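Polyketide synthase PksL (Bacillus subtilis, PDB 5E1V) probably carries out, in its dehydratase domain, water removal from a beta-hydroxyacyl intermediate during assembly-line synthesis of the polyketide bacillaene. Local coordinates at residues Phe186-Thr191 with Phe223-Leu228; Val22-Asn27 with Arg147-His152; Ile59-Thr64 with Glu102-Met107; Gln53-Ser58 with Asp110-Ser115. One frame throughout, in Å; residues are numbered along the deposited sequence.

Interaction 1 (Phe186-Thr191 with Phe223-Leu228); sequences FMFHPT and FSASAL
Phe223 drives the edge of its ring into the face of Phe188, a T-shaped pair with centroids 5.0 Å apart and planes at 76°. The contact lies in the double hotdog fold of dehydratase domains, where the end of strand 215-225 and the turn after it pass the loop leading into helix 190-203. CG of Phe223 is anti to the backbone N (chi1 -175°), which sends the ring inward from the strand, and CE2 ends 3.8 Å above the Phe188 plane, over the centre of that ring. Ser224 points away, so the next inward residue is Ala225, whose CB meets Phe188 CZ obliquely at 3.3 Å, a tight fit. Beyond Ser226 the chain turns, and the carbonyl of Ala227 comes near the plane of the Phe188 ring, with Ala227 O 3.3 Å from Phe188 CE1 at its edge. That oxygen is buried here and has no hydrogen-bond partner in the model. Tyr39 of helix 34-44 forms a further edge-to-face pair with Phe188, so the ring is held between the helix and the strand end. A leucine at Phe188 would probably lose both edge-to-face pairs and open a gap beside Ala225. Leu228 closes the contact: its CA lies 3.4 Å from Met187 O, while its CD1 approaches Phe186 O. The Met187 chain, extended at chi2 but bent at chi3 (68°), brings its methyl back to the side of Leu228, Met187 CE resting 3.7 Å from Leu228 CD2.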
loop_
_atom_site.group_PDB
_atom_site.type_symbol
_atom_site.label_atom_id
_atom_site.label_comp_id
_atom_site.label_asym_id
_atom_site.label_seq_id
_atom_site.Cartn_x
_atom_site.Cartn_y
_atom_site.Cartn_z
ATOM N N PHE A 186 -4.156 11.269 -7.342
ATOM C CA PHE A 186 -3.418 10.050 -6.986
ATOM C C PHE A 186 -3.186 9.064 -8.146
ATOM O O PHE A 186 -3.909 9.069 -9.178
ATOM C CB PHE A 186 -4.228 9.370 -5.846
ATOM C CG PHE A 186 -4.120 10.101 -4.609
ATOM C CD1 PHE A 186 -5.035 11.083 -4.311
ATOM C CD2 PHE A 186 -3.071 9.852 -3.698
ATOM C CE1 PHE A 186 -4.899 11.877 -3.176
ATOM C CE2 PHE A 186 -2.924 10.591 -2.567
ATOM C CZ PHE A 186 -3.859 11.621 -2.282
ATOM N N MET A 187 -2.187 8.189 -7.966
ATOM C CA MET A 187 -1.892 7.191 -8.990
ATOM C C MET A 187 -2.292 5.796 -8.463
ATOM O O MET A 187 -2.934 5.014 -9.141
ATOM C CB MET A 187 -0.456 7.228 -9.364
ATOM C CG MET A 187 -0.049 8.478 -10.086
ATOM S SD MET A 187 1.642 8.436 -10.671
ATOM C CE MET A 187 1.489 7.204 -11.904
ATOM N N PHE A 188 -1.847 5.480 -7.244
ATOM C CA PHE A 188 -2.223 4.248 -6.584
ATOM C C PHE A 188 -2.665 4.602 -5.178
ATOM O O PHE A 188 -1.838 4.630 -4.218
ATOM C CB PHE A 188 -1.009 3.265 -6.693
ATOM C CG PHE A 188 -0.679 3.005 -8.105
ATOM C CD1 PHE A 188 -1.508 2.143 -8.816
ATOM C CD2 PHE A 188 0.434 3.576 -8.756
ATOM C CE1 PHE A 188 -1.298 1.932 -10.184
ATOM C CE2 PHE A 188 0.616 3.367 -10.113
ATOM C CZ PHE A 188 -0.281 2.543 -10.829
ATOM N N HIS A 189 -3.983 4.929 -5.072
ATOM C CA HIS A 189 -4.429 5.563 -3.887
ATOM C C HIS A 189 -4.091 4.765 -2.653
ATOM O O HIS A 189 -4.583 3.651 -2.486
ATOM C CB HIS A 189 -5.955 5.802 -3.907
ATOM C CG HIS A 189 -6.367 6.938 -3.029
ATOM N ND1 HIS A 189 -6.459 6.816 -1.678
ATOM C CD2 HIS A 189 -6.813 8.179 -3.330
ATOM C CE1 HIS A 189 -6.852 7.945 -1.158
ATOM N NE2 HIS A 189 -7.043 8.807 -2.144
ATOM N N PRO A 190 -3.295 5.344 -1.710
ATOM C CA PRO A 190 -3.050 4.593 -0.429
ATOM C C PRO A 190 -4.203 3.994 0.342
ATOM O O PRO A 190 -4.062 2.964 0.833
ATOM C CB PRO A 190 -2.297 5.566 0.397
ATOM C CG PRO A 190 -1.535 6.401 -0.670
ATOM C CD PRO A 190 -2.585 6.642 -1.661
ATOM N N THR A 191 -5.378 4.580 0.347
ATOM C CA THR A 191 -6.545 3.931 0.934
ATOM C C THR A 191 -7.026 2.674 0.233
ATOM O O THR A 191 -7.402 1.650 0.840
ATOM C CB THR A 191 -7.673 5.016 0.973
ATOM O OG1 THR A 191 -7.210 6.097 1.830
ATOM C CG2 THR A 191 -8.840 4.495 1.584
ATOM N N PHE A 223 5.726 -4.568 -7.958
ATOM C CA PHE A 223 4.516 -3.898 -8.283
ATOM C C PHE A 223 4.602 -3.504 -9.710
ATOM O O PHE A 223 5.582 -2.925 -10.159
ATOM C CB PHE A 223 4.267 -2.623 -7.418
ATOM C CG PHE A 223 2.955 -2.024 -7.689
ATOM C CD1 PHE A 223 1.839 -2.557 -7.144
ATOM C CD2 PHE A 223 2.836 -0.984 -8.497
ATOM C CE1 PHE A 223 0.576 -1.991 -7.351
ATOM C CE2 PHE A 223 1.617 -0.387 -8.734
ATOM C CZ PHE A 223 0.480 -0.915 -8.175
ATOM N N SER A 224 3.517 -3.757 -10.405
ATOM C CA SER A 224 3.396 -3.510 -11.821
ATOM C C SER A 224 1.961 -3.073 -12.041
ATOM O O SER A 224 1.077 -3.700 -11.459
ATOM C CB SER A 224 3.627 -4.843 -12.583
ATOM O OG SER A 224 3.604 -4.460 -13.929
ATOM N N ALA A 225 1.745 -2.121 -12.917
ATOM C CA ALA A 225 0.433 -1.536 -13.181
ATOM C C ALA A 225 0.338 -0.988 -14.635
ATOM O O ALA A 225 1.265 -0.333 -15.137
ATOM C CB ALA A 225 0.153 -0.413 -12.175
ATOM N N SER A 226 -0.739 -1.384 -15.302
ATOM C CA SER A 226 -1.114 -0.908 -16.649
ATOM C C SER A 226 -2.085 0.291 -16.573
ATOM O O SER A 226 -2.363 0.909 -17.564
ATOM C CB SER A 226 -1.774 -2.062 -17.463
ATOM O OG SER A 226 -3.010 -2.527 -16.895
ATOM N N ALA A 227 -2.640 0.595 -15.399
ATOM C CA ALA A 227 -3.568 1.723 -15.255
ATOM C C ALA A 227 -3.572 2.174 -13.773
ATOM O O ALA A 227 -3.148 1.474 -12.854
ATOM C CB ALA A 227 -4.977 1.369 -15.715
ATOM N N LEU A 228 -3.957 3.410 -13.578
ATOM C CA LEU A 228 -4.032 3.979 -12.241
ATOM C C LEU A 228 -5.123 3.358 -11.400
ATOM O O LEU A 228 -6.167 2.877 -11.914
ATOM C CB LEU A 228 -4.311 5.473 -12.402
ATOM C CG LEU A 228 -3.338 6.337 -13.189
ATOM C CD1 LEU A 228 -3.546 7.852 -12.860
ATOM C CD2 LEU A 228 -1.855 6.027 -12.915
#

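Interaction 2 (Val22-Asn27 with Arg147-His152); sequences VVYGQN and RQELVH
Tyr24 and Glu149 face each other with both backbones in the left-handed region, at positive phi. Tyr24 belongs to the type I' turn from Val23 to Gln26, which makes a beta hairpin of strands 21-23 and 26-29; Glu149 is the C-prime residue of the Schellman motif that ends helix 138-147. Gly25 is the glycine of the HxxxGxxxxP signature of polyketide synthase dehydratases. From these reversals strands 21-23 and 150-152 run antiparallel in a small four-stranded sheet, in which strand 150-152 is an outer strand. Val22 and Val151 form a hydrogen-bonded pair: Val151 N gives a 2.8 Å bond to Val22 O, and Val22 N a slightly longer one of 3.1 Å to Val151 O. Next to it, Val23 and Leu150 make a non-hydrogen-bonded pair whose side chains lie alongside, Val23 CG2 touching Leu150 CD1 at 3.7 Å; Val22 and Val151 occupy the other face. Glu149 O is gripped twice, by Tyr24 N at 3.0 Å and by a water that also takes the N-H of Gly25, so the carbonyl ties down two residues of the turn. A second water joins Tyr24 OH to Gln148 O, and the same hydroxyl bonds to Leu214 N, fixing the far end of the ring. At its near end the edge of the tyrosine faces the carboxylate group, the two planes 85° apart, an approach in which slightly positive ring hydrogens would probably favour the acid: Glu149 OE2 stands 3.6 Å from Tyr24 CE1, near the ring plane.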
loop_
_atom_site.group_PDB
_atom_site.type_symbol
_atom_site.label_atom_id
_atom_site.label_comp_id
_atom_site.label_asym_id
_atom_site.label_seq_id
_atom_site.Cartn_x
_atom_site.Cartn_y
_atom_site.Cartn_z
ATOM N N VAL A 22 -3.386 5.120 12.731
ATOM C CA VAL A 22 -2.769 5.080 14.073
ATOM C C VAL A 22 -2.475 3.648 14.406
ATOM O O VAL A 22 -3.366 2.811 14.370
ATOM C CB VAL A 22 -3.705 5.666 15.164
ATOM C CG1 VAL A 22 -3.032 5.636 16.540
ATOM C CG2 VAL A 22 -4.096 7.103 14.852
ATOM N N VAL A 23 -1.250 3.390 14.812
ATOM C CA VAL A 23 -0.755 2.043 15.114
ATOM C C VAL A 23 -0.097 1.984 16.515
ATOM O O VAL A 23 0.941 2.614 16.772
ATOM C CB VAL A 23 0.326 1.619 14.087
ATOM C CG1 VAL A 23 0.971 0.269 14.418
ATOM C CG2 VAL A 23 -0.220 1.645 12.646
ATOM N N TYR A 24 -0.683 1.210 17.413
ATOM C CA TYR A 24 -0.266 1.199 18.842
ATOM C C TYR A 24 -0.129 2.644 19.354
ATOM O O TYR A 24 0.901 3.043 19.861
ATOM C CB TYR A 24 1.029 0.406 19.021
ATOM C CG TYR A 24 0.884 -1.046 18.755
ATOM C CD1 TYR A 24 -0.059 -1.800 19.428
ATOM C CD2 TYR A 24 1.679 -1.688 17.834
ATOM C CE1 TYR A 24 -0.214 -3.146 19.182
ATOM C CE2 TYR A 24 1.538 -3.042 17.601
ATOM C CZ TYR A 24 0.584 -3.772 18.287
ATOM O OH TYR A 24 0.409 -5.128 18.029
ATOM N N GLY A 25 -1.206 3.396 19.162
ATOM C CA GLY A 25 -1.288 4.820 19.385
ATOM C C GLY A 25 -0.327 5.814 18.734
ATOM O O GLY A 25 -0.316 6.977 19.113
ATOM N N GLN A 26 0.454 5.432 17.737
ATOM C CA GLN A 26 1.306 6.423 17.039
ATOM C C GLN A 26 0.809 6.652 15.610
ATOM O O GLN A 26 0.384 5.708 14.959
ATOM C CB GLN A 26 2.747 5.900 16.961
ATOM C CG GLN A 26 3.196 5.299 18.281
ATOM C CD GLN A 26 4.708 5.117 18.386
ATOM O OE1 GLN A 26 5.181 4.114 18.948
ATOM N NE2 GLN A 26 5.474 6.079 17.872
ATOM N N ASN A 27 0.849 7.894 15.128
ATOM C CA ASN A 27 0.428 8.175 13.738
ATOM C C ASN A 27 1.519 7.637 12.800
ATOM O O ASN A 27 2.690 7.989 12.981
ATOM C CB ASN A 27 0.213 9.702 13.563
ATOM C CG ASN A 27 -0.988 10.177 14.308
ATOM O OD1 ASN A 27 -2.127 10.118 13.818
ATOM N ND2 ASN A 27 -0.785 10.501 15.531
ATOM N N ARG A 147 -9.525 -3.458 17.534
ATOM C CA ARG A 147 -9.285 -4.329 18.688
ATOM C C ARG A 147 -7.808 -4.751 18.792
ATOM O O ARG A 147 -7.312 -4.995 19.882
ATOM C CB ARG A 147 -10.154 -5.580 18.601
ATOM C CG ARG A 147 -11.622 -5.329 18.738
ATOM C CD ARG A 147 -12.338 -6.676 18.909
ATOM N NE ARG A 147 -13.770 -6.550 18.637
ATOM C CZ ARG A 147 -14.383 -6.891 17.507
ATOM N NH1 ARG A 147 -13.712 -7.385 16.461
ATOM N NH2 ARG A 147 -15.687 -6.722 17.414
ATOM N N GLN A 148 -7.100 -4.828 17.657
ATOM C CA GLN A 148 -5.670 -5.098 17.670
ATOM C C GLN A 148 -4.835 -3.776 17.614
ATOM O O GLN A 148 -3.678 -3.801 17.343
ATOM C CB GLN A 148 -5.320 -6.084 16.538
ATOM C CG GLN A 148 -6.211 -7.328 16.503
ATOM C CD GLN A 148 -5.786 -8.383 15.456
ATOM O OE1 GLN A 148 -4.634 -8.731 15.342
ATOM N NE2 GLN A 148 -6.749 -8.885 14.713
ATOM N N GLU A 149 -5.475 -2.652 17.934
ATOM C CA GLU A 149 -4.851 -1.346 18.116
ATOM C C GLU A 149 -4.325 -0.753 16.809
ATOM O O GLU A 149 -3.418 0.074 16.805
ATOM C CB GLU A 149 -3.726 -1.397 19.126
ATOM C CG GLU A 149 -4.103 -1.994 20.474
ATOM C CD GLU A 149 -2.998 -1.747 21.487
ATOM O OE1 GLU A 149 -2.673 -0.549 21.754
ATOM O OE2 GLU A 149 -2.426 -2.744 21.976
ATOM N N LEU A 150 -4.911 -1.186 15.719
ATOM C CA LEU A 150 -4.679 -0.548 14.399
ATOM C C LEU A 150 -5.945 0.210 14.080
ATOM O O LEU A 150 -6.980 -0.414 13.911
ATOM C CB LEU A 150 -4.434 -1.650 13.359
ATOM C CG LEU A 150 -4.392 -1.243 11.883
ATOM C CD1 LEU A 150 -3.267 -0.229 11.648
ATOM C CD2 LEU A 150 -4.276 -2.472 10.959
ATOM N N VAL A 151 -5.873 1.549 13.951
ATOM C CA VAL A 151 -7.055 2.397 13.844
ATOM C C VAL A 151 -7.004 3.309 12.596
ATOM O O VAL A 151 -6.341 4.351 12.607
ATOM C CB VAL A 151 -7.175 3.274 15.116
ATOM C CG1 VAL A 151 -8.386 4.208 15.051
ATOM C CG2 VAL A 151 -7.088 2.420 16.373
ATOM N N HIS A 152 -7.737 2.918 11.565
ATOM C CA HIS A 152 -7.983 3.730 10.403
ATOM C C HIS A 152 -9.241 4.580 10.688
ATOM O O HIS A 152 -10.205 4.097 11.293
ATOM C CB HIS A 152 -8.262 2.904 9.159
ATOM C CG HIS A 152 -7.261 1.852 8.850
ATOM N ND1 HIS A 152 -7.152 0.693 9.575
ATOM C CD2 HIS A 152 -6.378 1.751 7.831
ATOM C CE1 HIS A 152 -6.233 -0.083 9.011
ATOM N NE2 HIS A 152 -5.738 0.548 7.961
HETATM O O HOH W 1 -2.499 -5.807 18.373
HETATM O O HOH W 2 -3.860 2.434 18.019
#

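Interaction 3 (Ile59-Thr64 with Glu102-Met107); sequences IYQPLT and EEKLYM
Gln61 donates from NE2 to Leu105 O over 2.7 Å, with the acceptor near the amide plane but the donor well above the plane of the carbonyl. The second bond is between backbones, Tyr60 N to Tyr106 O, 3.0 Å long and nearly straight at 169°. Together they fasten the connection after strand 53-59 to the start of strand 104-112 in the hotdog sheet, where Tyr106 and Met107 form a classic beta bulge opposite Ala89. Gln61 CG sits between the backbone N and the carbonyl carbon (chi1 62°), and from there the extended chain reaches across Lys104, its OE1 3.6 Å from Lys104 CD. Replacing Gln61 by an alanine would probably leave Leu105 O without this donor and uncover the CD1 side of Tyr106. A water links Tyr106 OH, at 2.6 Å, with Thr64 N. Around these bonds two rings receive methyls: Leu105 CD2 lies over the Tyr60 face, toward its rim, and Leu63 CD1 stands over the centre of Tyr106, 4.2 Å from the centroid. The edge of Tyr106 meets oxygens instead, with its CE1 3.5 Å from Pro62 O. Tyr34 of helix 34-44 and Leu73 of strand 70-81 also touch this ring. Tyr106 thus presents its face to hydrocarbon and its edge and hydroxyl to polar atoms, which implies a ring fixed in both position and rotation.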
loop_
_atom_site.group_PDB
_atom_site.type_symbol
_atom_site.label_atom_id
_atom_site.label_comp_id
_atom_site.label_asym_id
_atom_site.label_seq_id
_atom_site.Cartn_x
_atom_site.Cartn_y
_atom_site.Cartn_z
ATOM N N ILE A 59 11.096 -1.849 3.669
ATOM C CA ILE A 59 10.837 -0.931 4.792
ATOM C C ILE A 59 11.699 -1.290 5.973
ATOM O O ILE A 59 11.631 -2.398 6.476
ATOM C CB ILE A 59 9.364 -0.843 5.099
ATOM C CG1 ILE A 59 8.615 -0.396 3.820
ATOM C CG2 ILE A 59 9.041 0.094 6.277
ATOM C CD1 ILE A 59 7.114 -0.410 4.077
ATOM N N TYR A 60 12.496 -0.323 6.390
ATOM C CA TYR A 60 13.488 -0.458 7.493
ATOM C C TYR A 60 12.855 -0.091 8.816
ATOM O O TYR A 60 13.135 -0.722 9.804
ATOM C CB TYR A 60 14.754 0.344 7.212
ATOM C CG TYR A 60 15.458 -0.312 6.110
ATOM C CD1 TYR A 60 16.345 -1.352 6.383
ATOM C CD2 TYR A 60 15.099 -0.069 4.798
ATOM C CE1 TYR A 60 16.902 -2.055 5.370
ATOM C CE2 TYR A 60 15.684 -0.733 3.792
ATOM C CZ TYR A 60 16.553 -1.757 4.088
ATOM O OH TYR A 60 17.071 -2.451 3.051
ATOM N N GLN A 61 11.939 0.888 8.818
ATOM C CA GLN A 61 11.239 1.282 9.989
ATOM C C GLN A 61 9.995 2.076 9.620
ATOM O O GLN A 61 9.978 2.661 8.599
ATOM C CB GLN A 61 12.128 2.127 10.943
ATOM C CG GLN A 61 12.628 3.434 10.405
ATOM C CD GLN A 61 13.847 3.957 11.142
ATOM O OE1 GLN A 61 13.765 4.337 12.308
ATOM N NE2 GLN A 61 14.967 4.023 10.465
ATOM N N PRO A 62 8.996 2.128 10.519
ATOM C CA PRO A 62 7.797 2.947 10.283
ATOM C C PRO A 62 8.068 4.420 10.312
ATOM O O PRO A 62 8.940 4.900 11.071
ATOM C CB PRO A 62 6.818 2.484 11.363
ATOM C CG PRO A 62 7.348 1.174 11.825
ATOM C CD PRO A 62 8.823 1.286 11.719
ATOM N N LEU A 63 7.359 5.137 9.442
ATOM C CA LEU A 63 7.488 6.568 9.340
ATOM C C LEU A 63 6.389 7.138 10.233
ATOM O O LEU A 63 5.211 7.081 9.908
ATOM C CB LEU A 63 7.334 7.018 7.912
ATOM C CG LEU A 63 7.773 8.486 7.747
ATOM C CD1 LEU A 63 8.390 8.659 6.427
ATOM C CD2 LEU A 63 6.659 9.476 8.077
ATOM N N THR A 64 6.800 7.642 11.380
ATOM C CA THR A 64 5.850 8.011 12.415
ATOM C C THR A 64 5.990 9.494 12.667
ATOM O O THR A 64 7.051 10.045 12.488
ATOM C CB THR A 64 6.104 7.286 13.757
ATOM O OG1 THR A 64 7.323 7.749 14.324
ATOM C CG2 THR A 64 6.191 5.802 13.569
ATOM N N GLU A 102 18.770 13.148 13.925
ATOM C CA GLU A 102 19.753 12.506 12.956
ATOM C C GLU A 102 19.058 11.711 11.783
ATOM O O GLU A 102 18.014 11.175 11.948
ATOM C CB GLU A 102 20.866 11.690 13.636
ATOM C CG GLU A 102 20.572 10.214 13.924
ATOM C CD GLU A 102 19.726 9.978 15.176
ATOM O OE1 GLU A 102 19.956 10.659 16.197
ATOM O OE2 GLU A 102 18.838 9.092 15.149
ATOM N N GLU A 103 19.664 11.689 10.609
ATOM C CA GLU A 103 19.002 11.129 9.416
ATOM C C GLU A 103 18.770 9.625 9.520
ATOM O O GLU A 103 19.684 8.896 9.848
ATOM C CB GLU A 103 19.825 11.516 8.221
ATOM C CG GLU A 103 19.294 11.075 6.892
ATOM C CD GLU A 103 20.221 11.507 5.805
ATOM O OE1 GLU A 103 19.829 12.406 5.035
ATOM O OE2 GLU A 103 21.356 10.973 5.773
ATOM N N LYS A 104 17.540 9.164 9.247
ATOM C CA LYS A 104 17.135 7.767 9.369
ATOM C C LYS A 104 16.670 7.209 8.028
ATOM O O LYS A 104 15.965 7.922 7.242
ATOM C CB LYS A 104 15.949 7.621 10.317
ATOM C CG LYS A 104 16.244 7.955 11.751
ATOM C CD LYS A 104 14.993 7.700 12.596
ATOM C CE LYS A 104 15.126 8.331 13.981
ATOM N NZ LYS A 104 14.222 7.608 14.944
ATOM N N LEU A 105 17.126 5.976 7.766
ATOM C CA LEU A 105 16.656 5.200 6.609
ATOM C C LEU A 105 15.258 4.603 6.826
ATOM O O LEU A 105 14.936 3.833 7.783
ATOM C CB LEU A 105 17.670 4.120 6.192
ATOM C CG LEU A 105 17.297 3.363 4.908
ATOM C CD1 LEU A 105 17.438 4.190 3.659
ATOM C CD2 LEU A 105 18.072 2.065 4.781
ATOM N N TYR A 106 14.349 4.998 5.924
ATOM C CA TYR A 106 13.030 4.432 5.958
ATOM C C TYR A 106 12.741 3.339 4.937
ATOM O O TYR A 106 11.995 2.398 5.265
ATOM C CB TYR A 106 12.011 5.604 5.825
ATOM C CG TYR A 106 11.986 6.479 7.077
ATOM C CD1 TYR A 106 11.233 6.094 8.199
ATOM C CD2 TYR A 106 12.619 7.688 7.118
ATOM C CE1 TYR A 106 11.193 6.886 9.322
ATOM C CE2 TYR A 106 12.574 8.492 8.239
ATOM C CZ TYR A 106 11.843 8.085 9.320
ATOM O OH TYR A 106 11.736 8.886 10.447
ATOM N N MET A 107 13.179 3.498 3.698
ATOM C CA MET A 107 12.744 2.582 2.606
ATOM C C MET A 107 13.871 2.604 1.557
ATOM O O MET A 107 14.464 3.625 1.287
ATOM C CB MET A 107 11.386 3.127 2.022
ATOM C CG MET A 107 10.847 2.363 0.863
ATOM S SD MET A 107 11.510 2.994 -0.643
ATOM C CE MET A 107 10.657 4.598 -0.859
HETATM O O HOH W 3 9.618 8.531 11.986
#

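Interaction 4 (Gln53-Ser58 with Asp110-Ser115); sequences QLRNLS and DMHADS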
loop_
_atom_site.group_PDB
_atom_site.type_symbol
_atom_site.label_atom_id
_atom_site.label_comp_id
_atom_site.label_asym_id
_atom_site.label_seq_id
_atom_site.Cartn_x
_atom_site.Cartn_y
_atom_site.Cartn_z
ATOM N N GLN A 53 8.379 -1.056 -13.518
ATOM C CA GLN A 53 8.088 -2.076 -12.521
ATOM C C GLN A 53 8.882 -1.715 -11.280
ATOM O O GLN A 53 10.089 -1.615 -11.360
ATOM C CB GLN A 53 8.528 -3.491 -12.958
ATOM C CG GLN A 53 8.260 -4.505 -11.859
ATOM C CD GLN A 53 8.912 -5.872 -12.158
ATOM O OE1 GLN A 53 9.787 -5.978 -12.998
ATOM N NE2 GLN A 53 8.529 -6.881 -11.405
ATOM N N LEU A 54 8.195 -1.590 -10.154
ATOM C CA LEU A 54 8.795 -1.326 -8.858
ATOM C C LEU A 54 9.209 -2.718 -8.332
ATOM O O LEU A 54 8.438 -3.681 -8.442
ATOM C CB LEU A 54 7.748 -0.729 -7.942
ATOM C CG LEU A 54 8.279 -0.325 -6.517
ATOM C CD1 LEU A 54 9.339 0.760 -6.508
ATOM C CD2 LEU A 54 7.057 0.151 -5.726
ATOM N N ARG A 55 10.442 -2.807 -7.879
ATOM C CA ARG A 55 10.920 -4.069 -7.322
ATOM C C ARG A 55 11.676 -3.967 -6.033
ATOM O O ARG A 55 12.378 -3.004 -5.818
ATOM C CB ARG A 55 11.842 -4.809 -8.328
ATOM C CG ARG A 55 11.227 -5.202 -9.660
ATOM C CD ARG A 55 12.277 -5.864 -10.541
ATOM N NE ARG A 55 12.416 -7.290 -10.265
ATOM C CZ ARG A 55 13.204 -8.111 -10.962
ATOM N NH1 ARG A 55 13.945 -7.647 -11.981
ATOM N NH2 ARG A 55 13.236 -9.410 -10.660
ATOM N N ASN A 56 11.536 -5.006 -5.206
ATOM C CA ASN A 56 12.336 -5.249 -4.007
ATOM C C ASN A 56 12.338 -4.046 -3.100
ATOM O O ASN A 56 13.385 -3.513 -2.821
ATOM C CB ASN A 56 13.777 -5.616 -4.427
ATOM C CG ASN A 56 13.801 -6.914 -5.245
ATOM O OD1 ASN A 56 12.825 -7.747 -5.231
ATOM N ND2 ASN A 56 14.824 -7.051 -6.035
ATOM N N LEU A 57 11.143 -3.536 -2.796
ATOM C CA LEU A 57 10.991 -2.471 -1.811
ATOM C C LEU A 57 11.121 -3.012 -0.435
ATOM O O LEU A 57 10.442 -3.966 -0.072
ATOM C CB LEU A 57 9.578 -1.773 -1.952
ATOM C CG LEU A 57 9.474 -0.490 -1.180
ATOM C CD1 LEU A 57 8.717 0.716 -1.806
ATOM C CD2 LEU A 57 8.815 -0.814 0.209
ATOM N N SER A 58 12.009 -2.428 0.365
ATOM C CA SER A 58 12.150 -2.760 1.750
ATOM C C SER A 58 11.875 -1.594 2.639
ATOM O O SER A 58 12.396 -0.563 2.399
ATOM C CB SER A 58 13.610 -3.163 2.041
ATOM O OG SER A 58 13.773 -4.392 1.530
ATOM N N ASP A 110 14.007 -0.652 -5.957
ATOM C CA ASP A 110 14.503 -0.548 -7.303
ATOM C C ASP A 110 13.344 -0.242 -8.241
ATOM O O ASP A 110 12.249 -0.736 -8.020
ATOM C CB ASP A 110 15.118 -1.855 -7.764
ATOM C CG ASP A 110 16.276 -2.350 -6.804
ATOM O OD1 ASP A 110 17.063 -1.507 -6.360
ATOM O OD2 ASP A 110 16.307 -3.568 -6.506
ATOM N N MET A 111 13.587 0.571 -9.260
ATOM C CA MET A 111 12.521 0.801 -10.232
ATOM C C MET A 111 13.166 0.481 -11.579
ATOM O O MET A 111 14.235 1.019 -11.855
ATOM C CB MET A 111 12.032 2.231 -10.200
ATOM C CG MET A 111 10.999 2.551 -11.278
ATOM S SD MET A 111 9.454 1.813 -10.752
ATOM C CE MET A 111 8.525 3.149 -10.023
ATOM N N HIS A 112 12.503 -0.362 -12.358
ATOM C CA HIS A 112 12.999 -0.771 -13.688
ATOM C C HIS A 112 12.125 -0.167 -14.712
ATOM O O HIS A 112 10.923 -0.323 -14.615
ATOM C CB HIS A 112 12.952 -2.297 -13.833
ATOM C CG HIS A 112 13.924 -3.001 -12.951
ATOM N ND1 HIS A 112 13.762 -3.084 -11.578
ATOM C CD2 HIS A 112 15.068 -3.646 -13.234
ATOM C CE1 HIS A 112 14.785 -3.735 -11.055
ATOM N NE2 HIS A 112 15.593 -4.080 -12.041
ATOM N N ALA A 113 12.727 0.571 -15.645
ATOM C CA ALA A 113 12.001 1.261 -16.713
ATOM C C ALA A 113 11.794 0.314 -17.891
ATOM O O ALA A 113 11.003 0.609 -18.804
ATOM C CB ALA A 113 12.754 2.507 -17.173
ATOM N N ASP A 114 12.506 -0.811 -17.877
ATOM C CA ASP A 114 12.330 -1.837 -18.887
ATOM C C ASP A 114 10.917 -2.408 -18.789
ATOM O O ASP A 114 10.289 -2.425 -17.699
ATOM C CB ASP A 114 13.377 -2.960 -18.737
ATOM N N SER A 115 10.431 -2.857 -19.941
ATOM C CA SER A 115 9.216 -3.671 -20.029
ATOM C C SER A 115 7.898 -2.945 -19.727
ATOM O O SER A 115 7.701 -2.409 -18.624
ATOM C CB SER A 115 9.301 -4.887 -19.107
ATOM O OG SER A 115 8.023 -5.159 -18.571
#
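Arg55 leans across the strand pair onto His112, and its side chain can be followed atom by atom. CB stands 4.4 Å from Asp110 CB, the residue directly opposite it. CG moves diagonally to the imidazole, 3.8 Å from His112 ND1. CD makes the tightest touch, 3.3 Å from both His112 ND1 and His112 CE1. A bend at chi3 (85°) then carries the guanidinium past the ring, with Arg55 NH1 over one face, toward the rim, 3.9 Å from His112 NE2; the two planes are 54° apart, so the groups are not stacked flat. Beneath this runs an antiparallel ladder joining strands 53-59 and 104-112 of the hotdog sheet. Arg55 with Asp110 and Gln53 with His112 are hydrogen-bonded pairs, each with two backbone bonds, including Arg55 N to Asp110 O at 2.8 Å. Between them the non-hydrogen-bonded pair Leu54 and Met111 turns to the opposite, buried face, where both meet Ile38 of helix 34-44; Met111 SD curls back to 3.5 Å from Gln53 O. After Arg55 the strand carries a G1 beta bulge, with Asn56 at positive phi and Asn56 and Leu57 both facing Tyr220. The sheet is therefore apolar toward the helix and polar outside, where the arginine over the ring would by itself tend to disfavour a charged imidazole, while the Asp110 carboxylate on the same face would partly offset it.

Along the chain, interactions 3 and 4 fall within the span bounded by 22-27 and 147-152, and interaction 1 follows them. Interactions 3 and 4, centres 20 Å apart, share strand 104-112 and meet where Met107 packs on Leu57 and Ser58. Interaction 4 touches interaction 1 through neighbouring strands 53-59 and 215-225, Phe223 N lying 2.9 Å from Leu54 O, where the two hotdog halves join. Interaction 2 stands apart, 30 Å from interaction 4 between centres, but meets interaction 3 through strands 26-29 and 63-65 of the small sheet. Helix 34-44 packs against residues of interactions 1, 3 and 4, giving these three contacts one common core element.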